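Local coordinates for ABC transporter substrate binding protein (Ribose) (Agrobacterium vitis, PDB 5DKV), which binds a sugar, here alpha-D-tagatopyranose, in a cleft between two lobes and probably hands it to an ABC transporter for uptake, at residues Ser166-Gly171 / Asn200-Asn205; Phe68-Gln73 / Ala91-Thr96; Phe133-Ile138 / Gln294-Lys299; Ala277-Tyr282 / Ile300-Thr305. All blocks are in the same frame, centred on the assembly; numbering follows the deposited sequence.

In the fold
Contact 2 comes first along the chain, closing the loop formed by helix 70-81 and strand 87-90 in the first lobe of a type I periplasmic binding protein fold. Contact 3 opens next, on the run leading into strand 137-140, and stays open for more than 150 residues. Within that span contact 1 opens and closes, joining the loops that leave strands 161-167 and 192-199 in the second lobe. Contact 4 opens on helix 276-291 before contact 3 closes, and ends on strand 299-307, so these two cross; contact 3 sets the returning chain beside strand 137-140, while contact 4 packs helix 276-291 on strand 299-307. Contacts 1 and 2 touch across the cleft, where Lys169 lies near the Phe68 carbonyl.

Contact 1 (Ser166-Gly171 / Asn200-Asn205); sequences SNVKPG and NDNDAN
A 2.8 Å hydrogen bond from Asn200 N to Asn167 O opens the contact. A second, of 2.8 Å from Asp201 N to Val168 O, continues it one residue further along each segment. The side chain of Asn200 reaches forward along its own turn: with CG lying between the backbone N and the carbonyl carbon (chi1 54°), OD1 accepts Asn202 N in the carbonyl plane, an Asx turn. ND2 points the other way, to a water that also takes a hydrogen bond from Ser166 OG, and to Ser231 OG. The buried amide is thus held at both ends. Asn200 to Asp203 form a type I' turn, whose two central residues need left-handed backbone angles; Asp201 and Asn202 are residue types that accept them comparatively easily. In this type I periplasmic binding protein fold the turn links strand 192-199 to helix 204-217, capped by Asp203 through Lys206 N, and lies beside the loop leaving strand 161-167. Val168 packs alongside Asn202, the two side chains pointing the same way: Val168 CG1 approaches Asn202 N at 3.6 Å and Val168 CG2 lies 3.6 Å from Asn202 OD1. That oxygen accepts from Asn228 ND2, so Asn202 is well placed to orient a residue of the tagatose pocket. At the outer margin Lys169 and Asp201 meet aslant. Lys169 CE lies 3.4 Å from Asp201 OD2, and Lys169 NZ, at 4.1 Å from the same oxygen, is near the opposite charge without touching it.

Contact 2 (Phe68-Gln73 / Ala91-Thr96); sequences FNPVTQ and APTDTT
Gln73 and Thr93 carry the polar part of this contact. Gln73 OE1 accepts two bonds from one residue, 2.8 Å from Thr93 OG1 and 3.0 Å from Thr93 N. The hydroxyl stands well above the amide carbonyl plane and the N-H is tilted only 19° from it. Thr93 OG1 sits between its backbone N and carbonyl carbon (chi1 49°), which brings both donors to the same acceptor. At the other end of the amide, NE2 of Gln73 reaches Ala91 O at 2.8 Å, with that oxygen in the amide plane, and also bonds to Pro34 O. Glutamine suits a buried place among backbone groups, since it both donates and accepts and its extended chain spans the gap from the helix.

The apolar part rests on the other branch of Thr93. Its CG2 stands 3.6 Å from the centre of the Phe68 ring, 4° off the normal, a CH-pi contact over one face. Pro70 CG lies 4.0 Å from Asp94 CB, and Pro70, lacking an N-H, fits the first turn of its helix, which Asn69 OD1 caps at Val71 N.

Helix 70-81 is thereby fastened to the loop between strand 87-90 and helix 99-107, while the Phe68 side chain, about 4 Å from the bound sugar at the nearest atoms, packs on Tyr42 of helix 40-56.

Contact 3 (Phe133-Ile138 / Gln294-Lys299); sequences FPLSYI and QSIPTK
Ser136 and Pro297 make the close side of this contact: Ser136 OG donates to Pro297 O over 2.8 Å. Serine fits because it is small enough for the backbones to come together, with the Ser136 and Thr298 alpha carbons 4.0 Å apart, and because its hydroxyl, swung opposite the backbone N (chi1 -171°), supplies a donor to the carbonyl of Pro297, just before strand 299-307. One step on, Tyr137 N bonds to Thr298 O at 2.9 Å. Weaker CA-H...O contacts reinforce it, among them Lys299 CA against Tyr137 O at 3.3 Å. Tyr137 and Lys299 form a parallel beta bridge, and their side chains leave on the same face of the sheet. Here strand 299-307, arriving after helix 276-291, joins the edge of strand 137-140, as the returning chain does in type I periplasmic binding proteins. The apolar side lies under the helix: Ile296 CD1 rests against Leu135 CB at 3.9 Å, and Ile296 also touches Ser286 and Ala289, a setting suited to a branched aliphatic chain.

Away from this seam the contact loosens. Leu135 O and Ile296 O, both acceptors, are bridged by a water that donates to each at 2.8 Å. Thr298 points its side chain away overall, although its CA and CB still touch Leu135 O. Lys299, extended as far as CE and bent at the last torsion, reaches a salt bridge with Asp123, while the Tyr137 ring heads off from the contact, meeting Phe118 edge-to-face and placing its OH on Asp116 O.

Contact 4 (Ala277-Tyr282 / Ile300-Thr305); sequences AEIGYY and IGTGFT
Glu278 and Thr302 run antiparallel alongside each other, the carboxylate drawing level with the methyl branch so that Glu278 OE2 is 3.3 Å from Thr302 CG2. With CG anti to the backbone N (chi1 -169°) and the chain extended beyond it, Glu278 carries its charge from the helix to the strand. There Glu278 OE2 accepts from a water at 2.6 Å, which in turn accepts from Gly303 N at 2.7 Å, and Glu278 OE1 is hydrogen-bonded to His275 ND1. Ile279, the next residue, meets Thr302 perpendicularly: Ile279 CG1 presses on Thr302 OG1 at 3.3 Å, while its chain also packs on Ile138 and on Phe41 and Met45 of helix 40-56, an apolar place that suits isoleucine. The pieces belong to helix 276-291, packed over the sheet, and strand 299-307, which runs back at 155° to the helix with their short axes 9.0 Å apart; the strand pairs with strand 137-140 of the first lobe and with strand 270-273. One helical turn beyond Glu278, Tyr282 lies crosswise to Ile300, and Tyr282 CD2 is 4.2 Å from Ile300 CD1, a looser apolar touch at the exposed border.

Contact 1 (Ser166-Gly171 / Asn200-Asn205)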
loop_
_atom_site.group_PDB
_atom_site.type_symbol
_atom_site.label_atom_id
_atom_site.label_comp_id
_atom_site.label_asym_id
_atom_site.label_seq_id
_atom_site.Cartn_x
_atom_site.Cartn_y
_atom_site.Cartn_z
ATOM N N SER A 166 2.347 -3.477 14.048
ATOM C CA SER A 166 1.320 -4.398 13.642
ATOM C C SER A 166 1.445 -4.490 12.130
ATOM O O SER A 166 1.323 -3.485 11.441
ATOM C CB SER A 166 -0.063 -3.892 14.091
ATOM O OG SER A 166 -1.124 -4.634 13.542
ATOM N N ASN A 167 1.755 -5.677 11.626
ATOM C CA ASN A 167 2.040 -5.857 10.210
ATOM C C ASN A 167 1.326 -7.055 9.618
ATOM O O ASN A 167 0.643 -7.811 10.326
ATOM C CB ASN A 167 3.548 -5.994 10.010
ATOM C CG ASN A 167 4.017 -5.449 8.693
ATOM O OD1 ASN A 167 3.221 -5.171 7.798
ATOM N ND2 ASN A 167 5.319 -5.273 8.574
ATOM N N VAL A 168 1.464 -7.218 8.309
ATOM C CA VAL A 168 0.683 -8.210 7.583
ATOM C C VAL A 168 1.312 -9.598 7.662
ATOM O O VAL A 168 0.805 -10.488 8.357
ATOM C CB VAL A 168 0.526 -7.771 6.100
ATOM C CG1 VAL A 168 -0.283 -8.786 5.319
ATOM C CG2 VAL A 168 -0.163 -6.431 6.031
ATOM N N LYS A 169 2.430 -9.760 6.965
ATOM C CA LYS A 169 3.087 -11.054 6.824
ATOM C C LYS A 169 4.491 -10.791 6.303
ATOM O O LYS A 169 4.648 -9.936 5.443
ATOM C CB LYS A 169 2.230 -11.927 5.885
ATOM C CG LYS A 169 2.880 -12.631 4.722
ATOM C CD LYS A 169 2.037 -12.525 3.439
ATOM C CE LYS A 169 0.641 -13.103 3.555
ATOM N NZ LYS A 169 -0.009 -13.194 2.200
ATOM N N PRO A 170 5.510 -11.508 6.819
ATOM C CA PRO A 170 6.844 -11.332 6.218
ATOM C C PRO A 170 6.826 -11.548 4.711
ATOM O O PRO A 170 6.118 -12.431 4.224
ATOM C CB PRO A 170 7.693 -12.413 6.886
ATOM C CG PRO A 170 6.967 -12.770 8.146
ATOM C CD PRO A 170 5.499 -12.538 7.867
ATOM N N GLY A 171 7.608 -10.752 3.985
ATOM C CA GLY A 171 7.753 -10.948 2.558
ATOM C C GLY A 171 6.903 -10.079 1.651
ATOM O O GLY A 171 7.127 -10.052 0.437
ATOM N N ASN A 200 -0.601 -10.158 11.287
ATOM C CA ASN A 200 -2.035 -10.466 11.324
ATOM C C ASN A 200 -2.589 -11.099 10.048
ATOM O O ASN A 200 -3.784 -11.378 9.967
ATOM C CB ASN A 200 -2.839 -9.202 11.615
ATOM C CG ASN A 200 -2.513 -8.047 10.639
ATOM O OD1 ASN A 200 -2.568 -8.212 9.432
ATOM N ND2 ASN A 200 -2.154 -6.887 11.179
ATOM N N ASP A 201 -1.726 -11.343 9.071
ATOM C CA ASP A 201 -2.132 -11.932 7.791
ATOM C C ASP A 201 -3.233 -11.129 7.060
ATOM O O ASP A 201 -4.086 -11.690 6.351
ATOM C CB ASP A 201 -2.599 -13.377 8.013
ATOM C CG ASP A 201 -2.487 -14.222 6.759
ATOM O OD1 ASP A 201 -3.307 -15.148 6.592
ATOM O OD2 ASP A 201 -1.577 -13.968 5.939
ATOM N N ASN A 202 -3.185 -9.816 7.250
ATOM C CA ASN A 202 -4.094 -8.834 6.664
ATOM C C ASN A 202 -5.497 -8.824 7.269
ATOM O O ASN A 202 -6.420 -8.280 6.680
ATOM C CB ASN A 202 -4.191 -9.007 5.152
ATOM C CG ASN A 202 -4.129 -7.679 4.403
ATOM O OD1 ASN A 202 -3.603 -6.684 4.900
ATOM N ND2 ASN A 202 -4.662 -7.667 3.191
ATOM N N ASP A 203 -5.634 -9.364 8.477
ATOM C CA ASP A 203 -6.939 -9.486 9.121
ATOM C C ASP A 203 -7.026 -8.522 10.291
ATOM O O ASP A 203 -6.284 -8.652 11.281
ATOM C CB ASP A 203 -7.157 -10.929 9.587
ATOM C CG ASP A 203 -8.583 -11.187 10.030
ATOM O OD1 ASP A 203 -8.923 -10.815 11.160
ATOM O OD2 ASP A 203 -9.353 -11.780 9.249
ATOM N N ALA A 204 -7.915 -7.546 10.181
ATOM C CA ALA A 204 -8.031 -6.528 11.214
ATOM C C ALA A 204 -8.412 -7.123 12.574
ATOM O O ALA A 204 -7.894 -6.693 13.605
ATOM C CB ALA A 204 -9.027 -5.464 10.794
ATOM N N ASN A 205 -9.318 -8.106 12.589
ATOM C CA ASN A 205 -9.730 -8.723 13.841
ATOM C C ASN A 205 -8.565 -9.420 14.517
ATOM O O ASN A 205 -8.446 -9.387 15.731
ATOM C CB ASN A 205 -10.885 -9.700 13.601
ATOM C CG ASN A 205 -12.131 -8.995 13.119
ATOM O OD1 ASN A 205 -12.293 -7.789 13.335
ATOM N ND2 ASN A 205 -13.021 -9.734 12.462
HETATM O O HOH W 1 -0.899 -7.335 13.814
#

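Contact 2 (Phe68-Gln73 / Ala91-Thr96)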
loop_
_atom_site.group_PDB
_atom_site.type_symbol
_atom_site.label_atom_id
_atom_site.label_comp_id
_atom_site.label_asym_id
_atom_site.label_seq_id
_atom_site.Cartn_x
_atom_site.Cartn_y
_atom_site.Cartn_z
ATOM N N PHE A 68 -5.271 -11.120 -0.598
ATOM C CA PHE A 68 -3.896 -10.779 -0.984
ATOM C C PHE A 68 -3.096 -12.068 -0.903
ATOM O O PHE A 68 -2.614 -12.458 0.168
ATOM C CB PHE A 68 -3.343 -9.679 -0.060
ATOM C CG PHE A 68 -2.068 -9.040 -0.532
ATOM C CD1 PHE A 68 -0.844 -9.650 -0.323
ATOM C CD2 PHE A 68 -2.097 -7.817 -1.161
ATOM C CE1 PHE A 68 0.333 -9.039 -0.740
ATOM C CE2 PHE A 68 -0.929 -7.202 -1.587
ATOM C CZ PHE A 68 0.283 -7.815 -1.387
ATOM N N ASN A 69 -3.018 -12.768 -2.028
ATOM C CA ASN A 69 -2.606 -14.154 -2.024
ATOM C C ASN A 69 -2.208 -14.587 -3.422
ATOM O O ASN A 69 -3.043 -14.551 -4.328
ATOM C CB ASN A 69 -3.775 -14.995 -1.468
ATOM C CG ASN A 69 -3.530 -16.494 -1.497
ATOM O OD1 ASN A 69 -2.437 -16.981 -1.786
ATOM N ND2 ASN A 69 -4.589 -17.247 -1.203
ATOM N N PRO A 70 -0.937 -14.981 -3.625
ATOM C CA PRO A 70 -0.574 -15.374 -4.991
ATOM C C PRO A 70 -1.321 -16.586 -5.531
ATOM O O PRO A 70 -1.427 -16.714 -6.747
ATOM C CB PRO A 70 0.930 -15.664 -4.887
ATOM C CG PRO A 70 1.144 -16.030 -3.459
ATOM C CD PRO A 70 0.201 -15.132 -2.695
ATOM N N VAL A 71 -1.820 -17.461 -4.665
ATOM C CA VAL A 71 -2.523 -18.641 -5.139
ATOM C C VAL A 71 -3.804 -18.230 -5.876
ATOM O O VAL A 71 -4.143 -18.822 -6.908
ATOM C CB VAL A 71 -2.838 -19.595 -3.973
ATOM C CG1 VAL A 71 -3.679 -20.809 -4.416
ATOM C CG2 VAL A 71 -1.536 -20.088 -3.301
ATOM N N THR A 72 -4.504 -17.213 -5.371
ATOM C CA THR A 72 -5.728 -16.752 -6.039
ATOM C C THR A 72 -5.454 -15.643 -7.066
ATOM O O THR A 72 -6.208 -15.499 -8.038
ATOM C CB THR A 72 -6.767 -16.239 -5.035
ATOM O OG1 THR A 72 -6.174 -15.246 -4.225
ATOM C CG2 THR A 72 -7.270 -17.373 -4.142
ATOM N N GLN A 73 -4.375 -14.880 -6.904
ATOM C CA GLN A 73 -4.094 -13.836 -7.891
ATOM C C GLN A 73 -3.642 -14.416 -9.243
ATOM O O GLN A 73 -3.998 -13.876 -10.297
ATOM C CB GLN A 73 -3.046 -12.854 -7.368
ATOM C CG GLN A 73 -2.879 -11.624 -8.277
ATOM C CD GLN A 73 -1.811 -10.690 -7.764
ATOM O OE1 GLN A 73 -0.708 -11.115 -7.447
ATOM N NE2 GLN A 73 -2.159 -9.423 -7.625
ATOM N N ALA A 91 -0.429 -5.275 -9.147
ATOM C CA ALA A 91 0.197 -5.238 -7.849
ATOM C C ALA A 91 0.475 -6.693 -7.406
ATOM O O ALA A 91 -0.418 -7.362 -6.846
ATOM C CB ALA A 91 -0.693 -4.523 -6.837
ATOM N N PRO A 92 1.675 -7.217 -7.713
ATOM C CA PRO A 92 1.951 -8.637 -7.422
ATOM C C PRO A 92 1.901 -8.908 -5.944
ATOM O O PRO A 92 2.414 -8.103 -5.179
ATOM C CB PRO A 92 3.366 -8.858 -7.969
ATOM C CG PRO A 92 4.001 -7.459 -7.951
ATOM C CD PRO A 92 2.853 -6.535 -8.288
ATOM N N THR A 93 1.285 -10.017 -5.558
ATOM C CA THR A 93 1.144 -10.358 -4.158
ATOM C C THR A 93 2.303 -11.167 -3.604
ATOM O O THR A 93 2.267 -11.581 -2.455
ATOM C CB THR A 93 -0.168 -11.155 -3.920
ATOM O OG1 THR A 93 -0.264 -12.220 -4.876
ATOM C CG2 THR A 93 -1.363 -10.240 -4.044
ATOM N N ASP A 94 3.329 -11.404 -4.413
ATOM C CA ASP A 94 4.520 -12.089 -3.940
ATOM C C ASP A 94 5.664 -11.704 -4.855
ATOM O O ASP A 94 5.492 -11.696 -6.070
ATOM C CB ASP A 94 4.317 -13.598 -3.941
ATOM C CG ASP A 94 5.413 -14.328 -3.206
ATOM O OD1 ASP A 94 5.185 -14.672 -2.029
ATOM O OD2 ASP A 94 6.493 -14.552 -3.804
ATOM N N THR A 95 6.830 -11.410 -4.287
ATOM C CA THR A 95 7.945 -10.920 -5.091
ATOM C C THR A 95 8.589 -12.006 -5.957
ATOM O O THR A 95 9.254 -11.681 -6.941
ATOM C CB THR A 95 9.037 -10.273 -4.206
ATOM O OG1 THR A 95 9.674 -11.266 -3.379
ATOM C CG2 THR A 95 8.433 -9.180 -3.330
ATOM N N THR A 96 8.409 -13.274 -5.576
ATOM C CA THR A 96 9.001 -14.396 -6.311
ATOM C C THR A 96 7.957 -15.213 -7.054
ATOM O O THR A 96 8.189 -15.625 -8.193
ATOM C CB THR A 96 9.793 -15.337 -5.370
ATOM O OG1 THR A 96 8.923 -15.834 -4.349
ATOM C CG2 THR A 96 10.905 -14.599 -4.726
#

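Contact 3 (Phe133-Ile138 / Gln294-Lys299)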
loop_
_atom_site.group_PDB
_atom_site.type_symbol
_atom_site.label_atom_id
_atom_site.label_comp_id
_atom_site.label_asym_id
_atom_site.label_seq_id
_atom_site.Cartn_x
_atom_site.Cartn_y
_atom_site.Cartn_z
ATOM N N PHE A 133 11.744 -7.759 -16.351
ATOM C CA PHE A 133 11.020 -7.434 -17.576
ATOM C C PHE A 133 9.864 -6.423 -17.486
ATOM O O PHE A 133 9.472 -5.904 -18.531
ATOM C CB PHE A 133 10.505 -8.729 -18.218
ATOM C CG PHE A 133 9.789 -9.622 -17.258
ATOM C CD1 PHE A 133 8.456 -9.406 -16.976
ATOM C CD2 PHE A 133 10.448 -10.663 -16.621
ATOM C CE1 PHE A 133 7.789 -10.204 -16.080
ATOM C CE2 PHE A 133 9.783 -11.451 -15.722
ATOM C CZ PHE A 133 8.449 -11.223 -15.455
ATOM N N PRO A 134 9.307 -6.134 -16.282
ATOM C CA PRO A 134 8.334 -5.035 -16.255
ATOM C C PRO A 134 9.009 -3.726 -16.690
ATOM O O PRO A 134 10.238 -3.621 -16.660
ATOM C CB PRO A 134 7.866 -4.995 -14.781
ATOM C CG PRO A 134 8.170 -6.430 -14.273
ATOM C CD PRO A 134 9.463 -6.748 -14.949
ATOM N N LEU A 135 8.228 -2.733 -17.112
ATOM C CA LEU A 135 8.798 -1.499 -17.621
ATOM C C LEU A 135 9.041 -0.474 -16.537
ATOM O O LEU A 135 9.911 0.378 -16.682
ATOM C CB LEU A 135 7.873 -0.879 -18.665
ATOM C CG LEU A 135 7.694 -1.656 -19.960
ATOM C CD1 LEU A 135 6.496 -1.119 -20.704
ATOM C CD2 LEU A 135 8.941 -1.558 -20.805
ATOM N N SER A 136 8.264 -0.563 -15.459
ATOM C CA SER A 136 8.291 0.437 -14.404
ATOM C C SER A 136 7.686 -0.082 -13.130
ATOM O O SER A 136 6.865 -0.986 -13.159
ATOM C CB SER A 136 7.544 1.679 -14.866
ATOM O OG SER A 136 7.701 2.761 -13.969
ATOM N N TYR A 137 8.097 0.526 -12.015
ATOM C CA TYR A 137 7.565 0.274 -10.694
ATOM C C TYR A 137 7.066 1.604 -10.144
ATOM O O TYR A 137 7.864 2.538 -9.973
ATOM C CB TYR A 137 8.652 -0.307 -9.772
ATOM C CG TYR A 137 8.220 -0.477 -8.334
ATOM C CD1 TYR A 137 6.950 -0.900 -8.011
ATOM C CD2 TYR A 137 9.094 -0.194 -7.299
ATOM C CE1 TYR A 137 6.555 -1.055 -6.678
ATOM C CE2 TYR A 137 8.709 -0.342 -5.985
ATOM C CZ TYR A 137 7.435 -0.775 -5.685
ATOM O OH TYR A 137 7.044 -0.919 -4.377
ATOM N N ILE A 138 5.767 1.693 -9.921
ATOM C CA ILE A 138 5.124 2.941 -9.500
ATOM C C ILE A 138 4.475 2.692 -8.146
ATOM O O ILE A 138 3.565 1.845 -8.035
ATOM C CB ILE A 138 4.087 3.402 -10.514
ATOM C CG1 ILE A 138 4.743 3.637 -11.863
ATOM C CG2 ILE A 138 3.398 4.702 -10.031
ATOM C CD1 ILE A 138 3.761 3.861 -12.986
ATOM N N GLN A 294 6.826 5.878 -26.659
ATOM C CA GLN A 294 7.554 6.780 -25.763
ATOM C C GLN A 294 8.203 6.003 -24.611
ATOM O O GLN A 294 7.576 5.140 -23.997
ATOM C CB GLN A 294 6.582 7.836 -25.230
ATOM C CG GLN A 294 7.115 8.785 -24.187
ATOM C CD GLN A 294 8.296 9.617 -24.659
ATOM O OE1 GLN A 294 8.200 10.395 -25.619
ATOM N NE2 GLN A 294 9.416 9.465 -23.962
ATOM N N SER A 295 9.464 6.296 -24.352
ATOM C CA SER A 295 10.166 5.724 -23.219
ATOM C C SER A 295 9.558 6.253 -21.937
ATOM O O SER A 295 9.070 7.406 -21.910
ATOM C CB SER A 295 11.655 6.069 -23.268
ATOM O OG SER A 295 11.876 7.463 -23.174
ATOM N N ILE A 296 9.586 5.423 -20.882
ATOM C CA ILE A 296 9.018 5.797 -19.602
ATOM C C ILE A 296 10.012 5.512 -18.467
ATOM O O ILE A 296 10.889 4.644 -18.594
ATOM C CB ILE A 296 7.683 5.065 -19.352
ATOM C CG1 ILE A 296 7.879 3.554 -19.207
ATOM C CG2 ILE A 296 6.687 5.370 -20.471
ATOM C CD1 ILE A 296 6.616 2.837 -18.697
ATOM N N PRO A 297 9.893 6.244 -17.350
ATOM C CA PRO A 297 10.792 6.002 -16.205
ATOM C C PRO A 297 10.635 4.592 -15.639
ATOM O O PRO A 297 9.533 4.061 -15.635
ATOM C CB PRO A 297 10.342 7.020 -15.153
ATOM C CG PRO A 297 9.417 7.949 -15.838
ATOM C CD PRO A 297 8.892 7.282 -17.073
ATOM N N THR A 298 11.712 3.984 -15.151
ATOM C CA THR A 298 11.595 2.650 -14.566
ATOM C C THR A 298 11.079 2.722 -13.147
ATOM O O THR A 298 10.720 1.692 -12.555
ATOM C CB THR A 298 12.936 1.914 -14.530
ATOM O OG1 THR A 298 13.839 2.668 -13.751
ATOM C CG2 THR A 298 13.529 1.745 -15.929
ATOM N N LYS A 299 11.061 3.932 -12.592
ATOM C CA LYS A 299 10.470 4.180 -11.268
ATOM C C LYS A 299 9.728 5.501 -11.172
ATOM O O LYS A 299 10.220 6.523 -11.624
ATOM C CB LYS A 299 11.547 4.179 -10.196
ATOM C CG LYS A 299 12.176 2.837 -9.966
ATOM C CD LYS A 299 13.211 2.917 -8.840
ATOM C CE LYS A 299 13.958 1.596 -8.665
ATOM N NZ LYS A 299 14.734 1.225 -9.890
HETATM O O HOH W 2 11.123 1.870 -18.690
#

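Contact 4 (Ala277-Tyr282 / Ile300-Thr305)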
loop_
_atom_site.group_PDB
_atom_site.type_symbol
_atom_site.label_atom_id
_atom_site.label_comp_id
_atom_site.label_asym_id
_atom_site.label_seq_id
_atom_site.Cartn_x
_atom_site.Cartn_y
_atom_site.Cartn_z
ATOM N N ALA A 277 -4.585 7.012 -6.045
ATOM C CA ALA A 277 -5.116 7.451 -7.329
ATOM C C ALA A 277 -3.975 7.899 -8.235
ATOM O O ALA A 277 -3.980 7.631 -9.437
ATOM C CB ALA A 277 -6.160 8.579 -7.145
ATOM N N GLU A 278 -2.992 8.568 -7.642
ATOM C CA GLU A 278 -1.778 8.985 -8.358
ATOM C C GLU A 278 -1.042 7.769 -8.963
ATOM O O GLU A 278 -0.577 7.786 -10.102
ATOM C CB GLU A 278 -0.893 9.734 -7.380
ATOM C CG GLU A 278 0.277 10.468 -7.943
ATOM C CD GLU A 278 1.018 11.238 -6.880
ATOM O OE1 GLU A 278 0.370 11.905 -6.023
ATOM O OE2 GLU A 278 2.277 11.185 -6.912
ATOM N N ILE A 279 -0.945 6.695 -8.186
ATOM C CA ILE A 279 -0.322 5.471 -8.661
ATOM C C ILE A 279 -1.062 4.899 -9.847
ATOM O O ILE A 279 -0.443 4.552 -10.860
ATOM C CB ILE A 279 -0.230 4.424 -7.529
ATOM C CG1 ILE A 279 0.712 4.946 -6.441
ATOM C CG2 ILE A 279 0.252 3.079 -8.072
ATOM C CD1 ILE A 279 0.700 4.081 -5.200
ATOM N N GLY A 280 -2.388 4.792 -9.741
ATOM C CA GLY A 280 -3.189 4.323 -10.824
ATOM C C GLY A 280 -3.101 5.176 -12.069
ATOM O O GLY A 280 -3.027 4.649 -13.186
ATOM N N TYR A 281 -3.163 6.482 -11.859
ATOM C CA TYR A 281 -3.175 7.474 -12.928
ATOM C C TYR A 281 -1.880 7.381 -13.718
ATOM O O TYR A 281 -1.895 7.259 -14.944
ATOM C CB TYR A 281 -3.353 8.866 -12.331
ATOM C CG TYR A 281 -3.705 9.947 -13.325
ATOM C CD1 TYR A 281 -5.012 10.349 -13.493
ATOM C CD2 TYR A 281 -2.721 10.574 -14.087
ATOM C CE1 TYR A 281 -5.336 11.345 -14.398
ATOM C CE2 TYR A 281 -3.044 11.573 -14.992
ATOM C CZ TYR A 281 -4.348 11.958 -15.131
ATOM O OH TYR A 281 -4.672 12.956 -16.038
ATOM N N TYR A 282 -0.754 7.426 -13.011
ATOM C CA TYR A 282 0.538 7.386 -13.688
ATOM C C TYR A 282 0.803 6.014 -14.269
ATOM O O TYR A 282 1.454 5.891 -15.295
ATOM C CB TYR A 282 1.662 7.821 -12.754
ATOM C CG TYR A 282 1.784 9.332 -12.728
ATOM C CD1 TYR A 282 0.983 10.107 -11.897
ATOM C CD2 TYR A 282 2.675 9.985 -13.561
ATOM C CE1 TYR A 282 1.079 11.485 -11.898
ATOM C CE2 TYR A 282 2.760 11.385 -13.582
ATOM C CZ TYR A 282 1.975 12.121 -12.741
ATOM O OH TYR A 282 2.087 13.492 -12.747
ATOM N N ILE A 300 8.539 5.475 -10.580
ATOM C CA ILE A 300 7.878 6.711 -10.177
ATOM C C ILE A 300 7.433 6.536 -8.744
ATOM O O ILE A 300 6.692 5.587 -8.431
ATOM C CB ILE A 300 6.660 7.060 -11.064
ATOM C CG1 ILE A 300 7.049 7.051 -12.530
ATOM C CG2 ILE A 300 6.094 8.429 -10.658
ATOM C CD1 ILE A 300 5.889 7.333 -13.486
ATOM N N GLY A 301 7.904 7.441 -7.894
ATOM C CA GLY A 301 7.624 7.416 -6.470
ATOM C C GLY A 301 6.541 8.427 -6.147
ATOM O O GLY A 301 6.680 9.592 -6.465
ATOM N N THR A 302 5.462 7.976 -5.518
ATOM C CA THR A 302 4.335 8.853 -5.207
ATOM C C THR A 302 4.410 9.179 -3.719
ATOM O O THR A 302 5.042 8.454 -2.970
ATOM C CB THR A 302 2.996 8.201 -5.584
ATOM O OG1 THR A 302 2.872 6.938 -4.919
ATOM C CG2 THR A 302 2.950 7.965 -7.103
ATOM N N GLY A 303 3.771 10.261 -3.303
ATOM C CA GLY A 303 3.992 10.815 -1.973
ATOM C C GLY A 303 3.021 10.407 -0.888
ATOM O O GLY A 303 2.178 9.542 -1.089
ATOM N N PHE A 304 3.170 11.048 0.269
ATOM C CA PHE A 304 2.300 10.818 1.408
ATOM C C PHE A 304 1.614 12.115 1.802
ATOM O O PHE A 304 2.123 13.218 1.567
ATOM C CB PHE A 304 3.076 10.292 2.613
ATOM C CG PHE A 304 3.834 9.054 2.342
ATOM C CD1 PHE A 304 3.164 7.863 2.186
ATOM C CD2 PHE A 304 5.203 9.069 2.258
ATOM C CE1 PHE A 304 3.852 6.703 1.940
ATOM C CE2 PHE A 304 5.889 7.930 2.026
ATOM C CZ PHE A 304 5.219 6.740 1.856
ATOM N N THR A 305 0.440 11.958 2.396
ATOM C CA THR A 305 -0.261 13.037 3.073
ATOM C C THR A 305 -0.471 12.590 4.511
ATOM O O THR A 305 -1.158 11.597 4.753
ATOM C CB THR A 305 -1.603 13.353 2.402
ATOM O OG1 THR A 305 -1.383 13.803 1.058
ATOM C CG2 THR A 305 -2.365 14.437 3.159
HETATM O O HOH W 3 3.111 12.407 -4.793
#